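Local coordinates for 5-oxopent-3-ene-1,2,5-tricarboxylate decarboxylase (Exiguobacterium antarcticum B7, PDB 6IYM), which belongs to the fumarylacetoacetate hydrolase family of metal-dependent enzymes and carries a bound magnesium ion, at residues E198-N202 with G203-Q207; G209-K212 with L213-R216. One frame throughout, in Å; residues are numbered along the deposited sequence.

Interaction 1: E198-N202 with G203-Q207; sequences ETRVN and GELRQ. Unlike the reference sequence in segment 203-207: Glu204 (reference Gln).
The Arg206 guanidinium lies across Val201, with Val201 CB 3.8 Å above its plane and over its centre. At the edge of the same group, close to its plane, lies Glu204 CD, but the carboxylate itself is turned out of that plane. Arg206 NE donates to Glu204 OE1 at 2.9 Å in a salt bridge, meeting the oxygen from above the carboxylate plane. Arg206 bends at its second torsion (chi2 -66°), which folds the guanidinium back over Val201. Its NH1 also bonds to Tyr123 OH. A water joins Val201 O and Arg206 NH2, with a weak bond to Glu204 OE1.

The Arg200 guanidinium has Leu205 CB over one face, offset toward the rim. Gly203 O sits at its edge, exactly in plane, and accepts from Arg200 NH1 at 3.0 Å. The extended Arg200 chain thus reaches back to the turn.

The two strands form an antiparallel hairpin closed by a type I' turn from Val201 to Glu204. Asn202 and Gly203 hold the turn's central positions, both with positive phi. The Val201 and Glu204 backbones bond to each other in both directions, N-H to O each way. Further along, Arg206 and Gln207 both face Thr199 in a classic beta bulge. Thr199 O takes two N-H groups, Arg206 N at 2.7 Å and Gln207 N at 3.2 Å.

Thr199 and Gln207 point the same way, side by side. Thr199 OG1 donates to Gln207 OE1 at 2.8 Å, tilted from the amide plane. Gly125 N is a second donor to that oxygen, while Gln207 NE2 bonds to Thr241 OG1 and Pro242 O.

Interaction 2: G209-K212 with L213-R216; sequences GSTK and LMLR
Leu213 N donates to Ser210 O at 3.0 Å, from above the carbonyl plane. Ser210 OG accepts from Lys212 N at 3.1 Å in a nearly straight bond, 175° at the hydrogen, and is also bonded to Asp194 OD1. The bond from Lys212 N makes an ST turn where strand 204-210 ends. A short 3-10 segment follows at once. Its next backbone bond runs from Met214 N to Thr211 O at 3.2 Å, and here too the donor stands above the carbonyl plane.

Ser210 O is also covered by the Leu213 side chain, with Leu213 CB 3.5 Å from it. Leu213 CD1 extends back toward Gly209 CA, at 4.3 Å, and the side chain also touches Ile83.

Thr211 and Met214 lie side by side and point the same way. Thr211 OG1 takes the position between its backbone N and carbonyl carbon (chi1 51°). There it bonds to Pro192 O and Val195 N, which tie the turn to the chain leading into strand 196-201. Met214 also touches Ile221 of helix 218-225. Its sulfur passes beside the threonine, with Met214 SD 3.5 Å from Thr211 O and 3.8 Å from Thr211 CB.

In the fold
Both interactions use strand 204-210, an outermost strand of its five-stranded sheet within this chain. Interaction 1 pairs its first half with strand 196-201. Interaction 2 is at its far end, where the chain leaves the sheet for helix 218-225. Their centres are about 18 Å apart. Each mixes buried and exposed residues. In interaction 1 the turn is exposed, while Thr199, Val201 and Gln207 are buried against Tyr123, and the Gln207 side chain is about 8 Å from the magnesium ion. Its chemistry is cross-strand pairing, guanidinium contacts and a buried amide. Interaction 2 instead relies on short-range backbone bonds, a serine hydroxyl and hydrophobic side chains.

Interaction 1: E198-N202 with G203-Q207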
loop_
_atom_site.group_PDB
_atom_site.type_symbol
_atom_site.label_atom_id
_atom_site.label_comp_id
_atom_site.label_asym_id
_atom_site.label_seq_id
_atom_site.Cartn_x
_atom_site.Cartn_y
_atom_site.Cartn_z
ATOM N N GLU A 198 -1.611 23.333 -11.592
ATOM C CA GLU A 198 -1.645 23.339 -13.075
ATOM C C GLU A 198 -0.827 22.170 -13.618
ATOM O O GLU A 198 0.247 21.798 -13.030
ATOM C CB GLU A 198 -1.078 24.626 -13.673
ATOM C CG GLU A 198 -1.676 25.910 -13.140
ATOM C CD GLU A 198 -1.441 27.107 -14.063
ATOM O OE1 GLU A 198 -2.433 27.762 -14.488
ATOM O OE2 GLU A 198 -0.271 27.362 -14.391
ATOM N N THR A 199 -1.286 21.665 -14.758
ATOM C CA THR A 199 -0.549 20.691 -15.585
ATOM C C THR A 199 -0.406 21.202 -17.016
ATOM O O THR A 199 -1.421 21.578 -17.628
ATOM C CB THR A 199 -1.249 19.342 -15.532
ATOM O OG1 THR A 199 -1.444 19.135 -14.138
ATOM C CG2 THR A 199 -0.430 18.243 -16.160
ATOM N N ARG A 200 0.813 21.178 -17.520
ATOM C CA ARG A 200 1.111 21.387 -18.960
ATOM C C ARG A 200 1.574 20.058 -19.551
ATOM O O ARG A 200 2.282 19.308 -18.844
ATOM C CB ARG A 200 2.145 22.492 -19.147
ATOM C CG ARG A 200 1.590 23.865 -18.815
ATOM C CD ARG A 200 2.581 24.995 -18.929
ATOM N NE ARG A 200 1.884 26.198 -18.503
ATOM C CZ ARG A 200 1.178 26.999 -19.281
ATOM N NH1 ARG A 200 1.087 26.764 -20.578
ATOM N NH2 ARG A 200 0.552 28.038 -18.753
ATOM N N VAL A 201 1.112 19.762 -20.761
ATOM C CA VAL A 201 1.616 18.639 -21.594
ATOM C C VAL A 201 2.236 19.270 -22.841
ATOM O O VAL A 201 1.528 20.026 -23.541
ATOM C CB VAL A 201 0.505 17.616 -21.912
ATOM C CG1 VAL A 201 0.961 16.554 -22.917
ATOM C CG2 VAL A 201 -0.013 16.966 -20.629
ATOM N N ASN A 202 3.525 19.034 -23.048
ATOM C CA ASN A 202 4.306 19.655 -24.146
ATOM C C ASN A 202 4.062 21.159 -24.162
ATOM O O ASN A 202 4.008 21.715 -25.256
ATOM C CB ASN A 202 3.907 19.021 -25.477
ATOM C CG ASN A 202 4.157 17.539 -25.411
ATOM O OD1 ASN A 202 5.136 17.145 -24.775
ATOM N ND2 ASN A 202 3.297 16.738 -26.040
ATOM N N GLY A 203 3.882 21.794 -23.004
ATOM C CA GLY A 203 3.726 23.256 -22.958
ATOM C C GLY A 203 2.276 23.707 -23.017
ATOM O O GLY A 203 2.032 24.847 -22.636
ATOM N N GLU A 204 1.334 22.864 -23.438
ATOM C CA GLU A 204 -0.104 23.249 -23.493
ATOM C C GLU A 204 -0.732 23.129 -22.088
ATOM O O GLU A 204 -0.708 22.030 -21.505
ATOM C CB GLU A 204 -0.892 22.392 -24.476
ATOM C CG GLU A 204 -2.353 22.803 -24.571
ATOM C CD GLU A 204 -3.256 21.983 -25.484
ATOM O OE1 GLU A 204 -3.129 20.734 -25.494
ATOM O OE2 GLU A 204 -4.119 22.603 -26.169
ATOM N N LEU A 205 -1.338 24.202 -21.581
ATOM C CA LEU A 205 -2.105 24.172 -20.295
ATOM C C LEU A 205 -3.269 23.181 -20.396
ATOM O O LEU A 205 -4.101 23.342 -21.323
ATOM C CB LEU A 205 -2.601 25.574 -19.950
ATOM C CG LEU A 205 -3.220 25.694 -18.555
ATOM C CD1 LEU A 205 -2.203 25.322 -17.485
ATOM C CD2 LEU A 205 -3.748 27.089 -18.329
ATOM N N ARG A 206 -3.298 22.157 -19.527
ATOM C CA ARG A 206 -4.351 21.106 -19.564
ATOM C C ARG A 206 -5.203 21.202 -18.315
ATOM O O ARG A 206 -6.394 21.016 -18.451
ATOM C CB ARG A 206 -3.793 19.673 -19.634
ATOM C CG ARG A 206 -3.054 19.344 -20.923
ATOM C CD ARG A 206 -3.963 19.355 -22.140
ATOM N NE ARG A 206 -3.286 18.808 -23.312
ATOM C CZ ARG A 206 -3.008 17.514 -23.515
ATOM N NH1 ARG A 206 -3.360 16.590 -22.635
ATOM N NH2 ARG A 206 -2.378 17.142 -24.615
ATOM N N GLN A 207 -4.578 21.392 -17.146
ATOM C CA GLN A 207 -5.268 21.446 -15.838
ATOM C C GLN A 207 -4.882 22.762 -15.185
ATOM O O GLN A 207 -3.681 23.056 -15.192
ATOM C CB GLN A 207 -4.822 20.331 -14.872
ATOM C CG GLN A 207 -5.168 18.934 -15.312
ATOM C CD GLN A 207 -4.853 17.913 -14.248
ATOM O OE1 GLN A 207 -3.703 17.531 -14.068
ATOM N NE2 GLN A 207 -5.858 17.541 -13.471
HETATM O O HOH W 1 -0.128 19.259 -25.675
#

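Interaction 2: G209-K212 with L213-R216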
loop_
_atom_site.group_PDB
_atom_site.type_symbol
_atom_site.label_atom_id
_atom_site.label_comp_id
_atom_site.label_asym_id
_atom_site.label_seq_id
_atom_site.Cartn_x
_atom_site.Cartn_y
_atom_site.Cartn_z
ATOM N N GLY A 209 -6.653 24.559 -11.664
ATOM C CA GLY A 209 -7.740 24.603 -10.663
ATOM C C GLY A 209 -7.158 24.973 -9.328
ATOM O O GLY A 209 -6.022 24.511 -9.036
ATOM N N SER A 210 -7.824 25.864 -8.599
ATOM C CA SER A 210 -7.452 26.210 -7.204
ATOM C C SER A 210 -7.854 25.072 -6.272
ATOM O O SER A 210 -8.854 24.442 -6.517
ATOM C CB SER A 210 -8.072 27.468 -6.703
ATOM O OG SER A 210 -7.644 27.688 -5.363
ATOM N N THR A 211 -7.138 24.918 -5.171
ATOM C CA THR A 211 -7.534 23.997 -4.085
ATOM C C THR A 211 -8.835 24.477 -3.444
ATOM O O THR A 211 -9.427 23.676 -2.701
ATOM C CB THR A 211 -6.411 23.840 -3.072
ATOM O OG1 THR A 211 -5.985 25.145 -2.682
ATOM C CG2 THR A 211 -5.272 23.027 -3.646
ATOM N N LYS A 212 -9.291 25.698 -3.740
ATOM C CA LYS A 212 -10.631 26.175 -3.275
ATOM C C LYS A 212 -11.747 25.358 -3.947
ATOM O O LYS A 212 -12.837 25.306 -3.372
ATOM C CB LYS A 212 -10.798 27.690 -3.486
ATOM C CG LYS A 212 -11.525 28.130 -4.752
ATOM C CD LYS A 212 -11.359 29.614 -5.051
ATOM C CE LYS A 212 -11.989 30.519 -4.009
ATOM N NZ LYS A 212 -11.073 31.611 -3.597
ATOM N N LEU A 213 -11.505 24.695 -5.086
ATOM C CA LEU A 213 -12.541 23.868 -5.779
ATOM C C LEU A 213 -12.658 22.455 -5.185
ATOM O O LEU A 213 -13.539 21.707 -5.664
ATOM C CB LEU A 213 -12.188 23.724 -7.257
ATOM C CG LEU A 213 -12.126 25.014 -8.075
ATOM C CD1 LEU A 213 -11.872 24.668 -9.545
ATOM C CD2 LEU A 213 -13.395 25.827 -7.922
ATOM N N MET A 214 -11.810 22.085 -4.225
ATOM C CA MET A 214 -11.799 20.729 -3.583
ATOM C C MET A 214 -13.147 20.459 -2.895
ATOM O O MET A 214 -13.602 21.309 -2.114
ATOM C CB MET A 214 -10.683 20.622 -2.537
ATOM C CG MET A 214 -9.285 20.450 -3.122
ATOM S SD MET A 214 -8.004 20.561 -1.840
ATOM C CE MET A 214 -7.694 18.831 -1.516
ATOM N N LEU A 215 -13.762 19.318 -3.189
ATOM C CA LEU A 215 -15.067 18.892 -2.618
ATOM C C LEU A 215 -14.852 18.486 -1.150
ATOM O O LEU A 215 -15.753 18.794 -0.322
ATOM C CB LEU A 215 -15.649 17.766 -3.485
ATOM C CG LEU A 215 -15.765 18.069 -4.984
ATOM C CD1 LEU A 215 -16.201 16.832 -5.767
ATOM C CD2 LEU A 215 -16.728 19.213 -5.233
ATOM N N ARG A 216 -13.685 17.899 -0.832
ATOM C CA ARG A 216 -13.171 17.701 0.557
ATOM C C ARG A 216 -11.801 18.380 0.718
ATOM O O ARG A 216 -10.821 17.925 0.077
ATOM C CB ARG A 216 -13.119 16.198 0.878
ATOM C CG ARG A 216 -14.500 15.587 1.083
ATOM C CD ARG A 216 -14.610 14.140 0.663
ATOM N NE ARG A 216 -15.966 13.614 0.816
ATOM C CZ ARG A 216 -16.842 13.414 -0.160
ATOM N NH1 ARG A 216 -16.545 13.709 -1.415
ATOM N NH2 ARG A 216 -18.041 12.937 0.130
#